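Local coordinates for mandelate racemase/muconate lactonizing enzyme family protein (Azoarcus sp., PDB 2QDE) that belongs to the mandelate racemase/muconate lactonizing enzyme family of the enolase superfamily and carries a barium ion in its metal site, at residues A110-V115 against Q125-K130; G275-A280 against A310-A315. One frame throughout, in Å; residues are numbered along the deposited sequence.

Contact 1: residues A110-V115 against Q125-K130; sequences ALHDLV and QLLGGK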
ATOM      1  N   ALA A 110      40.869   2.628  14.634  1.00 16.86           N
ATOM      2  CA  ALA A 110      42.173   2.157  15.099  1.00 17.37           C
ATOM      3  C   ALA A 110      42.530   0.800  14.509  1.00 16.76           C
ATOM      4  O   ALA A 110      43.702   0.485  14.335  1.00 17.66           O
ATOM      5  CB  ALA A 110      42.204   2.092  16.637  1.00 15.46           C
ATOM      6  N   LEU A 111      41.528  -0.012  14.205  1.00 18.67           N
ATOM      7  CA  LEU A 111      41.803  -1.320  13.618  1.00 17.58           C
ATOM      8  C   LEU A 111      42.345  -1.120  12.201  1.00 18.10           C
ATOM      9  O   LEU A 111      43.346  -1.732  11.819  1.00 17.36           O
ATOM     10  CB  LEU A 111      40.534  -2.184  13.597  1.00 17.56           C
ATOM     11  CG  LEU A 111      40.150  -2.836  14.932  1.00 18.29           C
ATOM     12  CD1 LEU A 111      38.734  -3.394  14.863  1.00 16.67           C
ATOM     13  CD2 LEU A 111      41.150  -3.946  15.263  1.00 18.65           C
ATOM     14  N   HIS A 112      41.694  -0.250  11.430  1.00 17.08           N
ATOM     15  CA  HIS A 112      42.139   0.018  10.064  1.00 16.67           C
ATOM     16  C   HIS A 112      43.535   0.634  10.066  1.00 16.54           C
ATOM     17  O   HIS A 112      44.354   0.333   9.203  1.00 13.92           O
ATOM     18  CB  HIS A 112      41.181   0.968   9.340  1.00 17.78           C
ATOM     19  CG  HIS A 112      39.944   0.303   8.819  1.00 19.35           C
ATOM     20  ND1 HIS A 112      38.841   0.058   9.609  1.00 20.06           N
ATOM     21  CD2 HIS A 112      39.641  -0.176   7.589  1.00 19.27           C
ATOM     22  CE1 HIS A 112      37.911  -0.542   8.887  1.00 19.72           C
ATOM     23  NE2 HIS A 112      38.371  -0.696   7.658  1.00 19.79           N
ATOM     24  N   ASP A 113      43.793   1.515  11.027  1.00 16.45           N
ATOM     25  CA  ASP A 113      45.101   2.153  11.125  1.00 17.66           C
ATOM     26  C   ASP A 113      46.163   1.084  11.378  1.00 15.78           C
ATOM     27  O   ASP A 113      47.186   1.037  10.696  1.00 18.60           O
ATOM     28  CB  ASP A 113      45.113   3.176  12.260  1.00 17.87           C
ATOM     29  CG  ASP A 113      46.457   3.857  12.413  1.00 18.97           C
ATOM     30  OD1 ASP A 113      46.939   4.451  11.427  1.00 18.18           O
ATOM     31  OD2 ASP A 113      47.030   3.799  13.524  1.00 21.65           O
ATOM     32  N   LEU A 114      45.897   0.216  12.347  1.00 16.91           N
ATOM     33  CA  LEU A 114      46.818  -0.851  12.700  1.00 18.35           C
ATOM     34  C   LEU A 114      47.036  -1.845  11.559  1.00 19.08           C
ATOM     35  O   LEU A 114      48.154  -2.307  11.340  1.00 17.21           O
ATOM     36  CB  LEU A 114      46.315  -1.572  13.949  1.00 19.73           C
ATOM     37  CG  LEU A 114      47.181  -2.680  14.556  1.00 20.30           C
ATOM     38  CD1 LEU A 114      48.619  -2.204  14.720  1.00 20.34           C
ATOM     39  CD2 LEU A 114      46.582  -3.080  15.901  1.00 20.63           C
ATOM     40  N   VAL A 115      45.973  -2.169  10.826  1.00 18.99           N
ATOM     41  CA  VAL A 115      46.097  -3.106   9.710  1.00 18.71           C
ATOM     42  C   VAL A 115      46.919  -2.457   8.607  1.00 19.26           C
ATOM     43  O   VAL A 115      47.807  -3.088   8.026  1.00 20.66           O
ATOM     44  CB  VAL A 115      44.705  -3.523   9.172  1.00 18.66           C
ATOM     45  CG1 VAL A 115      44.847  -4.346   7.899  1.00 18.03           C
ATOM     46  CG2 VAL A 115      43.980  -4.342  10.226  1.00 16.01           C
ATOM     47  N   GLN A 125      43.656   2.219   0.679  1.00 18.29           N
ATOM     48  CA  GLN A 125      43.958   1.017  -0.089  1.00 20.39           C
ATOM     49  C   GLN A 125      43.112  -0.138   0.442  1.00 21.80           C
ATOM     50  O   GLN A 125      42.800  -1.081  -0.286  1.00 22.58           O
ATOM     51  CB  GLN A 125      45.442   0.646   0.027  1.00 20.61           C
ATOM     52  CG  GLN A 125      46.388   1.642  -0.613  1.00 21.87           C
ATOM     53  CD  GLN A 125      46.201   1.752  -2.116  1.00 23.67           C
ATOM     54  OE1 GLN A 125      45.103   2.033  -2.601  1.00 24.33           O
ATOM     55  NE2 GLN A 125      47.284   1.541  -2.864  1.00 22.43           N
ATOM     56  N   LEU A 126      42.755  -0.062   1.721  1.00 20.70           N
ATOM     57  CA  LEU A 126      41.938  -1.089   2.352  1.00 19.14           C
ATOM     58  C   LEU A 126      40.462  -0.859   2.050  1.00 18.93           C
ATOM     59  O   LEU A 126      39.653  -1.769   2.179  1.00 16.24           O
ATOM     60  CB  LEU A 126      42.118  -1.075   3.872  1.00 19.31           C
ATOM     61  CG  LEU A 126      43.503  -1.296   4.490  1.00 20.94           C
ATOM     62  CD1 LEU A 126      43.368  -1.287   6.003  1.00 21.09           C
ATOM     63  CD2 LEU A 126      44.094  -2.615   4.013  1.00 21.02           C
ATOM     64  N   LEU A 127      40.119   0.364   1.654  1.00 18.67           N
ATOM     65  CA  LEU A 127      38.729   0.711   1.374  1.00 18.57           C
ATOM     66  C   LEU A 127      38.385   0.736  -0.116  1.00 18.50           C
ATOM     67  O   LEU A 127      37.381   1.326  -0.514  1.00 17.82           O
ATOM     68  CB  LEU A 127      38.403   2.070   2.012  1.00 16.49           C
ATOM     69  CG  LEU A 127      38.662   2.165   3.523  1.00 19.25           C
ATOM     70  CD1 LEU A 127      38.454   3.599   4.012  1.00 18.58           C
ATOM     71  CD2 LEU A 127      37.733   1.210   4.256  1.00 18.07           C
ATOM     72  N   GLY A 128      39.219   0.107  -0.939  1.00 19.91           N
ATOM     73  CA  GLY A 128      38.943   0.074  -2.364  1.00 19.26           C
ATOM     74  C   GLY A 128      39.886   0.848  -3.272  1.00 19.47           C
ATOM     75  O   GLY A 128      39.662   0.905  -4.483  1.00 18.15           O
ATOM     76  N   GLY A 129      40.939   1.440  -2.708  1.00 18.05           N
ATOM     77  CA  GLY A 129      41.883   2.187  -3.523  1.00 18.04           C
ATOM     78  C   GLY A 129      41.529   3.657  -3.646  1.00 19.20           C
ATOM     79  O   GLY A 129      40.386   4.042  -3.417  1.00 19.41           O
ATOM     80  N   LYS A 130      42.505   4.483  -4.013  1.00 20.97           N
ATOM     81  CA  LYS A 130      42.273   5.917  -4.155  1.00 21.19           C
ATOM     82  C   LYS A 130      41.496   6.226  -5.439  1.00 21.81           C
ATOM     83  O   LYS A 130      42.079   6.366  -6.514  1.00 21.93           O
ATOM     84  CB  LYS A 130      43.602   6.680  -4.159  1.00 21.36           C
ATOM     85  CG  LYS A 130      43.422   8.191  -4.060  1.00 23.76           C
ATOM     86  CD  LYS A 130      44.714   8.971  -4.282  1.00 26.09           C
ATOM     87  CE  LYS A 130      45.729   8.729  -3.177  1.00 25.75           C
ATOM     88  NZ  LYS A 130      46.930   9.601  -3.355  1.00 28.62           N
TER
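Leu126 reaches the helix of 110-115 with one methyl, CD1, which lies over the step from His112 to Val115. This is the tight part of the contact. Leu126 CD1 is 3.9 Å from Val115 CG1 and 3.7 Å from the backbone O of His112. Val115 offers CG1 because this branch stands anti to its own backbone N (chi1 172°). The two side chains meet at an oblique angle. Beside them lies the imidazole of His112. Leu127 CD2 sits 4.0 Å from His112 NE2 and nearly as close to the ring CD2, and the side chains cross at about a right angle. No hydrogen bond joins the segments. The ring is tied instead within its own helix, where His112 ND1 bonds to Asp108 O, which probably restrains its rotation. His112, Val115 and Leu127 are buried; Leu126, the main contact residue, is still partly exposed. The looser side is where the chain leaves through Gly128 and Gly129, both with positive phi. There Gly128 makes backbone hydrogen bonds to a second subunit. Helix 101-119 packs Ala110 and Leu111 on strand 31-40, while Ile86 of helix 86-96 and Val123 of helix 123-126 also touch His112.

Contact 2: residues G275-A280 against A310-A315; sequences GGLLKA and AHLLAA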
ATOM      1  N   GLY A 275      29.023   4.181  12.551  1.00 16.04           N
ATOM      2  CA  GLY A 275      29.595   3.187  13.441  1.00 15.85           C
ATOM      3  C   GLY A 275      30.971   2.681  13.049  1.00 16.46           C
ATOM      4  O   GLY A 275      31.433   1.680  13.593  1.00 18.53           O
ATOM      5  N   GLY A 276      31.634   3.361  12.118  1.00 16.26           N
ATOM      6  CA  GLY A 276      32.953   2.922  11.693  1.00 16.56           C
ATOM      7  C   GLY A 276      33.079   2.909  10.180  1.00 18.74           C
ATOM      8  O   GLY A 276      32.086   3.053   9.472  1.00 18.07           O
ATOM      9  N   LEU A 277      34.297   2.727   9.680  1.00 17.76           N
ATOM     10  CA  LEU A 277      34.527   2.706   8.242  1.00 18.30           C
ATOM     11  C   LEU A 277      33.831   1.550   7.531  1.00 17.44           C
ATOM     12  O   LEU A 277      33.256   1.744   6.462  1.00 18.89           O
ATOM     13  CB  LEU A 277      36.032   2.687   7.948  1.00 18.68           C
ATOM     14  CG  LEU A 277      36.811   3.924   8.423  1.00 18.16           C
ATOM     15  CD1 LEU A 277      38.317   3.683   8.260  1.00 19.27           C
ATOM     16  CD2 LEU A 277      36.366   5.158   7.632  1.00 19.87           C
ATOM     17  N   LEU A 278      33.878   0.353   8.111  1.00 16.59           N
ATOM     18  CA  LEU A 278      33.217  -0.791   7.497  1.00 16.93           C
ATOM     19  C   LEU A 278      31.709  -0.550   7.473  1.00 17.08           C
ATOM     20  O   LEU A 278      31.072  -0.717   6.440  1.00 15.98           O
ATOM     21  CB  LEU A 278      33.534  -2.083   8.256  1.00 16.47           C
ATOM     22  CG  LEU A 278      32.797  -3.342   7.787  1.00 19.25           C
ATOM     23  CD1 LEU A 278      32.959  -3.533   6.278  1.00 19.13           C
ATOM     24  CD2 LEU A 278      33.327  -4.547   8.545  1.00 17.74           C
ATOM     25  N   LYS A 279      31.148  -0.153   8.614  1.00 16.60           N
ATOM     26  CA  LYS A 279      29.720   0.134   8.702  1.00 17.30           C
ATOM     27  C   LYS A 279      29.351   1.237   7.704  1.00 16.11           C
ATOM     28  O   LYS A 279      28.265   1.219   7.111  1.00 14.64           O
ATOM     29  CB  LYS A 279      29.345   0.566  10.128  1.00 19.18           C
ATOM     30  CG  LYS A 279      29.370  -0.563  11.163  1.00 23.74           C
ATOM     31  CD  LYS A 279      28.211  -1.538  10.983  1.00 29.69           C
ATOM     32  CE  LYS A 279      26.875  -0.950  11.490  1.00 32.94           C
ATOM     33  NZ  LYS A 279      25.719  -1.251  10.553  1.00 31.47           N
ATOM     34  N   ALA A 280      30.258   2.194   7.518  1.00 14.85           N
ATOM     35  CA  ALA A 280      30.031   3.284   6.580  1.00 14.14           C
ATOM     36  C   ALA A 280      29.951   2.748   5.147  1.00 14.96           C
ATOM     37  O   ALA A 280      29.134   3.207   4.358  1.00 12.86           O
ATOM     38  CB  ALA A 280      31.139   4.322   6.691  1.00 12.74           C
ATOM     39  N   ALA A 310      38.641  11.041   5.554  1.00 16.92           N
ATOM     40  CA  ALA A 310      39.441  11.452   4.399  1.00 14.92           C
ATOM     41  C   ALA A 310      39.752  10.241   3.522  1.00 16.35           C
ATOM     42  O   ALA A 310      39.633  10.308   2.296  1.00 16.64           O
ATOM     43  CB  ALA A 310      40.731  12.118   4.854  1.00 14.20           C
ATOM     44  N   HIS A 311      40.140   9.132   4.147  1.00 15.29           N
ATOM     45  CA  HIS A 311      40.452   7.914   3.402  1.00 15.85           C
ATOM     46  C   HIS A 311      39.205   7.345   2.708  1.00 16.88           C
ATOM     47  O   HIS A 311      39.249   6.947   1.534  1.00 15.61           O
ATOM     48  CB  HIS A 311      41.054   6.875   4.348  1.00 18.07           C
ATOM     49  CG  HIS A 311      42.478   7.156   4.721  1.00 20.12           C
ATOM     50  ND1 HIS A 311      43.535   6.879   3.880  1.00 21.82           N
ATOM     51  CD2 HIS A 311      43.017   7.713   5.833  1.00 22.38           C
ATOM     52  CE1 HIS A 311      44.665   7.250   4.457  1.00 21.92           C
ATOM     53  NE2 HIS A 311      44.379   7.758   5.643  1.00 22.01           N
ATOM     54  N   LEU A 312      38.095   7.321   3.439  1.00 14.59           N
ATOM     55  CA  LEU A 312      36.831   6.820   2.913  1.00 16.74           C
ATOM     56  C   LEU A 312      36.286   7.687   1.769  1.00 17.22           C
ATOM     57  O   LEU A 312      35.807   7.160   0.765  1.00 16.03           O
ATOM     58  CB  LEU A 312      35.789   6.752   4.035  1.00 16.20           C
ATOM     59  CG  LEU A 312      34.400   6.268   3.612  1.00 16.57           C
ATOM     60  CD1 LEU A 312      34.463   4.779   3.322  1.00 15.94           C
ATOM     61  CD2 LEU A 312      33.376   6.561   4.709  1.00 15.98           C
ATOM     62  N   LEU A 313      36.348   9.010   1.926  1.00 15.75           N
ATOM     63  CA  LEU A 313      35.837   9.914   0.899  1.00 17.88           C
ATOM     64  C   LEU A 313      36.630   9.863  -0.402  1.00 18.18           C
ATOM     65  O   LEU A 313      36.103  10.187  -1.468  1.00 18.16           O
ATOM     66  CB  LEU A 313      35.804  11.361   1.406  1.00 17.81           C
ATOM     67  CG  LEU A 313      34.943  11.643   2.641  1.00 21.16           C
ATOM     68  CD1 LEU A 313      34.942  13.131   2.934  1.00 18.43           C
ATOM     69  CD2 LEU A 313      33.526  11.151   2.415  1.00 23.26           C
ATOM     70  N   ALA A 314      37.895   9.464  -0.320  1.00 16.73           N
ATOM     71  CA  ALA A 314      38.727   9.380  -1.511  1.00 16.35           C
ATOM     72  C   ALA A 314      38.650   7.999  -2.157  1.00 15.66           C
ATOM     73  O   ALA A 314      38.922   7.852  -3.349  1.00 17.42           O
ATOM     74  CB  ALA A 314      40.171   9.704  -1.162  1.00 15.43           C
ATOM     75  N   ALA A 315      38.266   6.992  -1.379  1.00 14.08           N
ATOM     76  CA  ALA A 315      38.206   5.629  -1.891  1.00 14.93           C
ATOM     77  C   ALA A 315      36.831   5.147  -2.353  1.00 15.98           C
ATOM     78  O   ALA A 315      36.715   4.539  -3.420  1.00 15.02           O
ATOM     79  CB  ALA A 315      38.760   4.655  -0.846  1.00 14.29           C
TER
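This is a buried apolar contact between two helices of the barrel domain, the start of helix 277-290 and the end of helix 303-315. It rests on three side chains. Leu312 extends toward the first helix with CG anti to its backbone N (chi1 179°), and its CD2 methyl meets Ala280 CB at 3.7 Å. The small side chain of Ala280 lets this methyl come close to the helix. One turn earlier, Leu277 CD2 rests against Leu312 CB at 4.0 Å. The side chains of Leu277 and Leu312 run past each other in opposite directions. Leu277 touches the base of Leu312, and Ala280 touches its end. No polar bond crosses between the segments. Gly276 holds the N-cap position, and its O accepts the bond from Ala280 N at 2.8 Å. The first amides of the helix, Leu277 N and Leu278 N, are bound by the carboxylate of Asp108. Asp108 lies on helix 101-119, so this helix start is bonded to a helix of the N-terminal family region. The helix following strand 266-269 thus meets the helix following strand 294-296, as expected for the alternating strands and helices of the TIM-barrel-like domain of the enolase superfamily.

Both contacts are largely buried and have no hydrogen bonds between their segments. Contact 2 is purely aliphatic, while contact 1 also uses an imidazole and a backbone carbonyl. Contact 2 lies nearer the middle of the chain, its centre about 10 Å from the chain centre against about 17 Å for contact 1, and its touching residues are all buried. Contact 1 has a partly exposed leucine, and its loop reaches another subunit. They hold different elements: contact 1 joins helix 101-119 to the turn after helix 123-126, contact 2 joins two helices of the barrel domain. Leu277 CD1 is 3.8 Å from His112 CG, and Leu127 CD1 is 3.8 Å from Leu312 CA, so the two contacts pack against each other directly.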